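Local coordinates for protein alpha-rhamnosidase (Dictyoglomus thermophilum, PDB 6I60) that probably hydrolyses terminal non-reducing alpha-L-rhamnose residues from alpha-L-rhamnosides, acting as a multidomain bacterial alpha-L-rhamnosidase, at residues Leu169-Phe183 against Asn243-Glu257. Sequence-based numbering, arbitrary orientation.
Sequences LNYTIAYAPMFRKSF and NAIGVILGNGRYVKE
Phe183 and Asn243 meet at one end of antiparallel strands 171-184 and 242-250, the latter in the alpha-L-rhamnosidase N-terminal domain; CB of Asn243 sits over the centre of the Phe183 ring, 3.5 Å from its centroid, in a CH-pi contact. With CG of Phe183 between its backbone N and carbonyl carbon (chi1 60°), the ring lies across Asn243 and turns an edge to CG2 of Ile245. Replacing Phe183 by an alanine would remove the ring, and is likely to cost CB of Asn243 its CH-pi partner and CG2 of Ile245 this neighbour. Around Phe179 and Val247 the backbones are hydrogen-bonded in both directions, Phe179 N to Val247 O at 2.7 Å. On one face, CE1 of Phe179 lies 3.5 Å from CD1 of Leu249, while CB of Leu249 meets CG of Pro177 at 3.7 Å; on the other, Met178 and Ile248 lie side by side, Ile248 packing against Ile294 of strand 288-298. Beyond Gly250 the chains part: Asn251 ND2 donates to Ala174 O (3.0 Å), from above the carbonyl plane. At the looser, more exposed end, near Lys256, Glu257 OE1 accepts Thr172 N on its syn side (2.8 Å). The contact thus passes from a backbone ladder flanked by apolar side chains to single side-chain hydrogen bonds, the Glu257 carboxylate satisfying a strand amide.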
loop_
_atom_site.group_PDB
_atom_site.type_symbol
_atom_site.label_atom_id
_atom_site.label_comp_id
_atom_site.label_asym_id
_atom_site.label_seq_id
_atom_site.Cartn_x
_atom_site.Cartn_y
_atom_site.Cartn_z
ATOM N N LEU A 169 -27.227 5.928 1.823
ATOM C CA LEU A 169 -26.994 5.365 3.141
ATOM C C LEU A 169 -27.134 6.438 4.219
ATOM O O LEU A 169 -27.185 7.639 3.944
ATOM C CB LEU A 169 -25.608 4.718 3.216
ATOM C CG LEU A 169 -25.406 3.312 2.637
ATOM C CD1 LEU A 169 -26.386 2.322 3.246
ATOM C CD2 LEU A 169 -25.518 3.310 1.126
ATOM N N ASN A 170 -27.201 5.984 5.466
ATOM C CA ASN A 170 -27.211 6.858 6.627
ATOM C C ASN A 170 -25.986 6.560 7.483
ATOM O O ASN A 170 -25.267 5.584 7.261
ATOM C CB ASN A 170 -28.499 6.687 7.440
ATOM C CG ASN A 170 -28.692 5.269 7.935
ATOM O OD1 ASN A 170 -28.106 4.327 7.401
ATOM N ND2 ASN A 170 -29.518 5.110 8.963
ATOM N N TYR A 171 -25.751 7.418 8.474
ATOM C CA TYR A 171 -24.570 7.321 9.326
ATOM C C TYR A 171 -25.012 7.282 10.782
ATOM O O TYR A 171 -25.508 8.282 11.312
ATOM C CB TYR A 171 -23.612 8.488 9.073
ATOM C CG TYR A 171 -23.261 8.681 7.614
ATOM C CD1 TYR A 171 -22.153 8.055 7.057
ATOM C CD2 TYR A 171 -24.040 9.484 6.793
ATOM C CE1 TYR A 171 -21.829 8.227 5.721
ATOM C CE2 TYR A 171 -23.726 9.660 5.457
ATOM C CZ TYR A 171 -22.620 9.031 4.927
ATOM O OH TYR A 171 -22.306 9.207 3.599
ATOM N N THR A 172 -24.836 6.129 11.424
ATOM C CA THR A 172 -25.119 5.960 12.845
ATOM C C THR A 172 -23.806 6.114 13.603
ATOM O O THR A 172 -22.956 5.218 13.576
ATOM C CB THR A 172 -25.758 4.601 13.123
ATOM O OG1 THR A 172 -26.604 4.232 12.027
ATOM C CG2 THR A 172 -26.583 4.653 14.395
ATOM N N ILE A 173 -23.638 7.250 14.274
ATOM C CA ILE A 173 -22.399 7.588 14.965
ATOM C C ILE A 173 -22.632 7.415 16.459
ATOM O O ILE A 173 -23.388 8.179 17.072
ATOM C CB ILE A 173 -21.935 9.014 14.639
ATOM C CG1 ILE A 173 -21.567 9.134 13.158
ATOM C CG2 ILE A 173 -20.755 9.402 15.519
ATOM C CD1 ILE A 173 -22.218 10.310 12.461
ATOM N N ALA A 174 -21.983 6.412 17.048
ATOM C CA ALA A 174 -22.026 6.205 18.485
ATOM C C ALA A 174 -21.012 7.114 19.177
ATOM O O ALA A 174 -20.242 7.836 18.539
ATOM C CB ALA A 174 -21.766 4.738 18.819
ATOM N N TYR A 175 -21.009 7.078 20.504
ATOM C CA TYR A 175 -20.092 7.888 21.289
ATOM C C TYR A 175 -18.767 7.144 21.450
ATOM O O TYR A 175 -18.510 6.134 20.790
ATOM C CB TYR A 175 -20.715 8.236 22.639
ATOM C CG TYR A 175 -21.586 9.470 22.625
ATOM C CD1 TYR A 175 -22.474 9.710 21.583
ATOM C CD2 TYR A 175 -21.527 10.394 23.661
ATOM C CE1 TYR A 175 -23.274 10.835 21.572
ATOM C CE2 TYR A 175 -22.323 11.521 23.658
ATOM C CZ TYR A 175 -23.195 11.737 22.613
ATOM O OH TYR A 175 -23.988 12.860 22.610
ATOM N N ALA A 176 -17.907 7.641 22.337
ATOM C CA ALA A 176 -16.602 7.034 22.577
ATOM C C ALA A 176 -16.543 6.487 23.996
ATOM O O ALA A 176 -16.261 7.241 24.939
ATOM C CB ALA A 176 -15.481 8.051 22.346
ATOM N N PRO A 177 -16.796 5.199 24.205
ATOM C CA PRO A 177 -16.737 4.646 25.559
ATOM C C PRO A 177 -15.309 4.387 26.006
ATOM O O PRO A 177 -14.430 4.043 25.213
ATOM C CB PRO A 177 -17.520 3.334 25.435
ATOM C CG PRO A 177 -17.321 2.920 24.021
ATOM C CD PRO A 177 -17.196 4.188 23.207
ATOM N N MET A 178 -15.089 4.564 27.305
ATOM C CA MET A 178 -13.814 4.269 27.940
ATOM C C MET A 178 -13.982 3.081 28.876
ATOM O O MET A 178 -15.027 2.926 29.514
ATOM C CB MET A 178 -13.288 5.480 28.716
ATOM C CG MET A 178 -13.340 6.785 27.939
ATOM S SD MET A 178 -13.152 8.233 28.997
ATOM C CE MET A 178 -11.728 9.021 28.249
ATOM N N PHE A 179 -12.952 2.242 28.954
ATOM C CA PHE A 179 -12.987 1.038 29.773
ATOM C C PHE A 179 -11.767 1.012 30.678
ATOM O O PHE A 179 -10.647 1.270 30.225
ATOM C CB PHE A 179 -13.035 -0.221 28.904
ATOM C CG PHE A 179 -14.304 -0.358 28.113
ATOM C CD1 PHE A 179 -14.412 0.197 26.850
ATOM C CD2 PHE A 179 -15.392 -1.035 28.637
ATOM C CE1 PHE A 179 -15.579 0.075 26.122
ATOM C CE2 PHE A 179 -16.563 -1.158 27.914
ATOM C CZ PHE A 179 -16.656 -0.603 26.654
ATOM N N ARG A 180 -11.987 0.696 31.952
ATOM C CA ARG A 180 -10.940 0.728 32.962
ATOM C C ARG A 180 -10.988 -0.536 33.805
ATOM O O ARG A 180 -12.069 -1.018 34.159
ATOM C CB ARG A 180 -11.083 1.958 33.866
ATOM C CG ARG A 180 -10.101 1.979 35.014
ATOM C CD ARG A 180 -10.446 3.035 36.050
ATOM N NE ARG A 180 -9.261 3.730 36.551
ATOM C CZ ARG A 180 -8.259 3.154 37.214
ATOM N NH1 ARG A 180 -8.278 1.854 37.487
ATOM N NH2 ARG A 180 -7.233 3.888 37.618
ATOM N N LYS A 181 -9.808 -1.067 34.124
ATOM C CA LYS A 181 -9.677 -2.220 35.004
ATOM C C LYS A 181 -8.378 -2.081 35.783
ATOM O O LYS A 181 -7.355 -1.674 35.228
ATOM C CB LYS A 181 -9.699 -3.536 34.216
ATOM C CG LYS A 181 -9.231 -4.754 35.001
ATOM C CD LYS A 181 -10.390 -5.426 35.722
ATOM C CE LYS A 181 -9.899 -6.342 36.831
ATOM N NZ LYS A 181 -9.765 -5.618 38.127
ATOM N N SER A 182 -8.427 -2.409 37.071
ATOM C CA SER A 182 -7.275 -2.299 37.952
ATOM C C SER A 182 -6.780 -3.685 38.343
ATOM O O SER A 182 -7.579 -4.600 38.570
ATOM C CB SER A 182 -7.623 -1.488 39.203
ATOM O OG SER A 182 -8.970 -1.705 39.588
ATOM N N PHE A 183 -5.459 -3.836 38.413
ATOM C CA PHE A 183 -4.838 -5.074 38.857
ATOM C C PHE A 183 -3.609 -4.738 39.688
ATOM O O PHE A 183 -3.084 -3.623 39.635
ATOM C CB PHE A 183 -4.466 -5.986 37.679
ATOM C CG PHE A 183 -3.492 -5.373 36.712
ATOM C CD1 PHE A 183 -3.926 -4.502 35.726
ATOM C CD2 PHE A 183 -2.143 -5.683 36.777
ATOM C CE1 PHE A 183 -3.033 -3.941 34.831
ATOM C CE2 PHE A 183 -1.244 -5.129 35.881
ATOM C CZ PHE A 183 -1.691 -4.257 34.908
ATOM N N ASN A 243 -2.053 -0.989 39.660
ATOM C CA ASN A 243 -1.914 -0.776 38.229
ATOM C C ASN A 243 -3.264 -0.415 37.631
ATOM O O ASN A 243 -4.321 -0.722 38.190
ATOM C CB ASN A 243 -1.358 -2.014 37.525
ATOM C CG ASN A 243 0.133 -2.158 37.698
ATOM O OD1 ASN A 243 0.699 -1.725 38.701
ATOM N ND2 ASN A 243 0.783 -2.768 36.717
ATOM N N ALA A 244 -3.216 0.235 36.472
ATOM C CA ALA A 244 -4.424 0.653 35.781
ATOM C C ALA A 244 -4.194 0.571 34.280
ATOM O O ALA A 244 -3.099 0.865 33.794
ATOM C CB ALA A 244 -4.834 2.076 36.178
ATOM N N ILE A 245 -5.233 0.168 33.556
ATOM C CA ILE A 245 -5.206 0.134 32.101
ATOM C C ILE A 245 -6.352 0.990 31.578
ATOM O O ILE A 245 -7.395 1.127 32.226
ATOM C CB ILE A 245 -5.295 -1.307 31.556
ATOM C CG1 ILE A 245 -6.374 -2.089 32.295
ATOM C CG2 ILE A 245 -3.967 -2.019 31.719
ATOM C CD1 ILE A 245 -7.724 -1.997 31.661
ATOM N N GLY A 246 -6.151 1.567 30.395
ATOM C CA GLY A 246 -7.156 2.427 29.803
ATOM C C GLY A 246 -7.377 2.179 28.325
ATOM O O GLY A 246 -6.422 2.168 27.542
ATOM N N VAL A 247 -8.631 1.969 27.932
ATOM C CA VAL A 247 -8.996 1.749 26.537
ATOM C C VAL A 247 -10.204 2.618 26.217
ATOM O O VAL A 247 -11.239 2.516 26.886
ATOM C CB VAL A 247 -9.310 0.273 26.239
ATOM C CG1 VAL A 247 -9.622 0.094 24.762
ATOM C CG2 VAL A 247 -8.153 -0.621 26.656
ATOM N N ILE A 248 -10.074 3.463 25.198
ATOM C CA ILE A 248 -11.174 4.273 24.688
ATOM C C ILE A 248 -11.497 3.792 23.280
ATOM O O ILE A 248 -10.589 3.572 22.470
ATOM C CB ILE A 248 -10.831 5.774 24.709
ATOM C CG1 ILE A 248 -11.920 6.586 24.008
ATOM C CG2 ILE A 248 -9.472 6.028 24.079
ATOM C CD1 ILE A 248 -12.124 7.961 24.596
ATOM N N LEU A 249 -12.784 3.616 22.994
ATOM C CA LEU A 249 -13.232 3.017 21.745
ATOM C C LEU A 249 -13.751 4.073 20.780
ATOM O O LEU A 249 -14.475 4.992 21.175
ATOM C CB LEU A 249 -14.329 1.982 22.005
ATOM C CG LEU A 249 -13.888 0.669 22.651
ATOM C CD1 LEU A 249 -15.036 -0.319 22.653
ATOM C CD2 LEU A 249 -12.677 0.089 21.934
ATOM N N GLY A 250 -13.379 3.931 19.510
ATOM C CA GLY A 250 -13.909 4.766 18.450
ATOM C C GLY A 250 -14.744 3.960 17.476
ATOM O O GLY A 250 -14.652 2.728 17.451
ATOM N N ASN A 251 -15.567 4.633 16.670
ATOM C CA ASN A 251 -16.438 3.923 15.738
ATOM C C ASN A 251 -15.657 3.397 14.539
ATOM O O ASN A 251 -15.560 2.182 14.329
ATOM C CB ASN A 251 -17.574 4.838 15.273
ATOM C CG ASN A 251 -18.306 5.494 16.425
ATOM O OD1 ASN A 251 -18.061 5.190 17.592
ATOM N ND2 ASN A 251 -19.210 6.407 16.101
ATOM N N GLY A 252 -15.099 4.301 13.737
ATOM C CA GLY A 252 -14.363 3.907 12.553
ATOM C C GLY A 252 -15.256 3.286 11.501
ATOM O O GLY A 252 -16.207 3.918 11.030
ATOM N N ARG A 253 -14.962 2.043 11.127
ATOM C CA ARG A 253 -15.761 1.320 10.151
ATOM C C ARG A 253 -16.726 0.330 10.785
ATOM O O ARG A 253 -17.608 -0.185 10.088
ATOM C CB ARG A 253 -14.846 0.587 9.163
ATOM C CG ARG A 253 -14.209 1.503 8.134
ATOM C CD ARG A 253 -14.838 1.295 6.772
ATOM N NE ARG A 253 -14.213 2.106 5.732
ATOM C CZ ARG A 253 -14.632 3.316 5.374
ATOM N NH1 ARG A 253 -15.681 3.861 5.975
ATOM N NH2 ARG A 253 -14.006 3.979 4.414
ATOM N N TYR A 254 -16.587 0.054 12.082
ATOM C CA TYR A 254 -17.514 -0.819 12.803
ATOM C C TYR A 254 -18.750 -0.001 13.163
ATOM O O TYR A 254 -18.950 0.429 14.302
ATOM C CB TYR A 254 -16.847 -1.412 14.039
ATOM C CG TYR A 254 -17.497 -2.679 14.553
ATOM C CD1 TYR A 254 -17.298 -3.894 13.911
ATOM C CD2 TYR A 254 -18.301 -2.661 15.687
ATOM C CE1 TYR A 254 -17.888 -5.057 14.378
ATOM C CE2 TYR A 254 -18.895 -3.818 16.163
ATOM C CZ TYR A 254 -18.684 -5.013 15.505
ATOM O OH TYR A 254 -19.269 -6.170 15.968
ATOM N N VAL A 255 -19.595 0.223 12.157
ATOM C CA VAL A 255 -20.793 1.035 12.306
ATOM C C VAL A 255 -21.982 0.266 11.747
ATOM O O VAL A 255 -21.834 -0.681 10.971
ATOM C CB VAL A 255 -20.657 2.406 11.610
ATOM C CG1 VAL A 255 -19.913 3.386 12.507
ATOM C CG2 VAL A 255 -19.944 2.251 10.282
ATOM N N LYS A 256 -23.180 0.698 12.152
ATOM C CA LYS A 256 -24.393 -0.041 11.813
ATOM C C LYS A 256 -24.708 0.017 10.323
ATOM O O LYS A 256 -25.362 -0.890 9.798
ATOM C CB LYS A 256 -25.574 0.495 12.623
ATOM C CG LYS A 256 -26.025 -0.428 13.744
ATOM C CD LYS A 256 -27.206 -1.283 13.314
ATOM C CE LYS A 256 -28.508 -0.765 13.902
ATOM N NZ LYS A 256 -29.695 -1.430 13.293
ATOM N N GLU A 257 -24.259 1.064 9.626
ATOM C CA GLU A 257 -24.604 1.202 8.215
ATOM C C GLU A 257 -23.976 0.105 7.365
ATOM O O GLU A 257 -24.574 -0.324 6.371
ATOM C CB GLU A 257 -24.184 2.579 7.700
ATOM C CG GLU A 257 -22.742 2.949 8.005
ATOM C CD GLU A 257 -22.631 4.062 9.029
ATOM O OE1 GLU A 257 -23.562 4.212 9.849
ATOM O OE2 GLU A 257 -21.614 4.787 9.016
#